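Local structure of possible glutathione S-transferase (Rhodopseudomonas palustris, 3M8N) at residues A[15-20]-A[67-72]. The protein probably acts as a glutathione transferase, joining glutathione to electrophilic substrates. Numbering follows the deposited sequence.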
loop_
_atom_site.group_PDB
_atom_site.type_symbol
_atom_site.label_atom_id
_atom_site.label_comp_id
_atom_site.label_asym_id
_atom_site.label_seq_id
_atom_site.Cartn_x
_atom_site.Cartn_y
_atom_site.Cartn_z
ATOM N N SER A 15 9.446 1.860 10.014
ATOM C CA SER A 15 9.291 2.471 11.281
ATOM C C SER A 15 9.758 3.898 11.185
ATOM O O SER A 15 9.140 4.785 11.789
ATOM C CB SER A 15 10.132 1.798 12.352
ATOM O OG SER A 15 9.560 0.635 12.906
ATOM N N TYR A 16 10.860 4.124 10.483
ATOM C CA TYR A 16 11.355 5.463 10.338
ATOM C C TYR A 16 10.381 6.389 9.624
ATOM O O TYR A 16 10.296 7.540 9.968
ATOM C CB TYR A 16 12.688 5.467 9.624
ATOM C CG TYR A 16 13.145 6.848 9.100
ATOM C CD1 TYR A 16 13.368 7.901 9.962
ATOM C CD2 TYR A 16 13.379 7.062 7.735
ATOM C CE1 TYR A 16 13.793 9.167 9.473
ATOM C CE2 TYR A 16 13.797 8.322 7.252
ATOM C CZ TYR A 16 14.008 9.353 8.134
ATOM O OH TYR A 16 14.446 10.556 7.691
ATOM N N LYS A 17 9.647 5.914 8.621
ATOM C CA LYS A 17 8.539 6.700 8.026
ATOM C C LYS A 17 7.601 7.328 9.068
ATOM O O LYS A 17 7.281 8.503 8.994
ATOM C CB LYS A 17 7.712 5.853 7.058
ATOM C CG LYS A 17 8.367 5.585 5.779
ATOM C CD LYS A 17 8.141 4.158 5.356
ATOM C CE LYS A 17 6.844 4.006 4.860
ATOM N NZ LYS A 17 6.992 2.966 3.806
ATOM N N VAL A 18 7.160 6.527 10.025
ATOM C CA VAL A 18 6.231 6.956 11.004
ATOM C C VAL A 18 6.888 7.914 11.975
ATOM O O VAL A 18 6.309 8.911 12.325
ATOM C CB VAL A 18 5.675 5.802 11.768
ATOM C CG1 VAL A 18 4.768 6.356 12.736
ATOM C CG2 VAL A 18 4.938 4.794 10.833
ATOM N N ARG A 19 8.089 7.618 12.424
ATOM C CA ARG A 19 8.846 8.611 13.212
ATOM C C ARG A 19 9.053 9.955 12.511
ATOM O O ARG A 19 9.008 10.970 13.129
ATOM C CB ARG A 19 10.192 8.068 13.543
ATOM C CG ARG A 19 10.297 7.018 14.671
ATOM C CD ARG A 19 11.819 6.856 14.949
ATOM N NE ARG A 19 12.110 5.524 14.571
ATOM C CZ ARG A 19 12.954 5.039 13.700
ATOM N NH1 ARG A 19 13.854 5.735 13.071
ATOM N NH2 ARG A 19 12.866 3.741 13.540
ATOM N N LEU A 20 9.282 9.954 11.220
ATOM C CA LEU A 20 9.509 11.150 10.450
ATOM C C LEU A 20 8.241 11.984 10.428
ATOM O O LEU A 20 8.287 13.192 10.717
ATOM C CB LEU A 20 9.938 10.811 9.028
ATOM C CG LEU A 20 10.252 11.962 8.082
ATOM C CD1 LEU A 20 11.260 12.931 8.762
ATOM C CD2 LEU A 20 10.763 11.459 6.774
ATOM N N ALA A 67 -1.554 -1.130 12.467
ATOM C CA ALA A 67 -0.363 -1.633 11.846
ATOM C C ALA A 67 -0.247 -1.076 10.469
ATOM O O ALA A 67 -1.153 -0.439 9.981
ATOM C CB ALA A 67 -0.407 -3.102 11.774
ATOM N N GLU A 68 0.873 -1.342 9.820
ATOM C CA GLU A 68 1.152 -0.861 8.450
ATOM C C GLU A 68 1.565 0.602 8.451
ATOM O O GLU A 68 0.735 1.488 8.582
ATOM C CB GLU A 68 0.011 -1.077 7.425
ATOM C CG GLU A 68 -0.353 -2.550 7.124
ATOM C CD GLU A 68 0.702 -3.330 6.347
ATOM O OE1 GLU A 68 1.508 -2.706 5.591
ATOM O OE2 GLU A 68 0.740 -4.568 6.522
ATOM N N SER A 69 2.851 0.840 8.235
ATOM C CA SER A 69 3.399 2.159 8.252
ATOM C C SER A 69 2.645 3.104 7.405
ATOM O O SER A 69 2.510 4.201 7.798
ATOM C CB SER A 69 4.878 2.178 7.911
ATOM O OG SER A 69 5.071 1.767 6.604
ATOM N N ASN A 70 2.079 2.695 6.289
ATOM C CA ASN A 70 1.420 3.663 5.406
ATOM C C ASN A 70 0.021 3.997 5.827
ATOM O O ASN A 70 -0.455 5.093 5.546
ATOM C CB ASN A 70 1.420 3.198 3.948
ATOM C CG ASN A 70 2.778 3.318 3.271
ATOM O OD1 ASN A 70 3.794 3.587 3.854
ATOM N ND2 ASN A 70 2.766 3.101 2.043
ATOM N N ALA A 71 -0.643 3.045 6.495
ATOM C CA ALA A 71 -1.912 3.302 7.189
ATOM C C ALA A 71 -1.740 4.174 8.442
ATOM O O ALA A 71 -2.574 5.001 8.732
ATOM C CB ALA A 71 -2.619 1.970 7.569
ATOM N N ILE A 72 -0.687 3.946 9.189
ATOM C CA ILE A 72 -0.303 4.791 10.304
ATOM C C ILE A 72 -0.111 6.214 9.804
ATOM O O ILE A 72 -0.654 7.121 10.374
ATOM C CB ILE A 72 0.929 4.214 11.092
ATOM C CG1 ILE A 72 0.598 2.869 11.720
ATOM C CG2 ILE A 72 1.478 5.187 12.120
ATOM C CD1 ILE A 72 1.856 1.915 12.090
#
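V18 and I72 meet through their methyl branches, and the pair illustrates how two helices can close by methyl packing on one side while the polar side is joined by a single weak hydrogen bond. CG1 of V18 lies 3.5 Å from CG2 of I72, the two side chains crossing at about a right angle. These closest branches both stand anti to their backbone N (chi1 179° for V18). The second V18 methyl, CG2, also meets CG2 of I72, at 3.7 Å, and reaches CB of S69 at 3.9 Å. On the polar side, bends at chi2 and chi3 of K17 bring CE to 3.3 Å from OG of S69 and 3.2 Å from OD1 of N70; chi4 then turns NZ, which gives N70 OD1 only a weak hydrogen bond of 3.3 Å. The stronger hold on NZ is a salt bridge to E100, with N14 OD1 as a further acceptor. With an alanine here in place of the lysine, the E100 carboxylate would probably lose its cationic mate and N70 OD1 this donor. All five touching residues are buried in the thioredoxin-like N-terminal domain, where V18 also rests on L6 of strand 4-8, N70 packs against helix 87-117, and F98 of the second subunit adjoins N70.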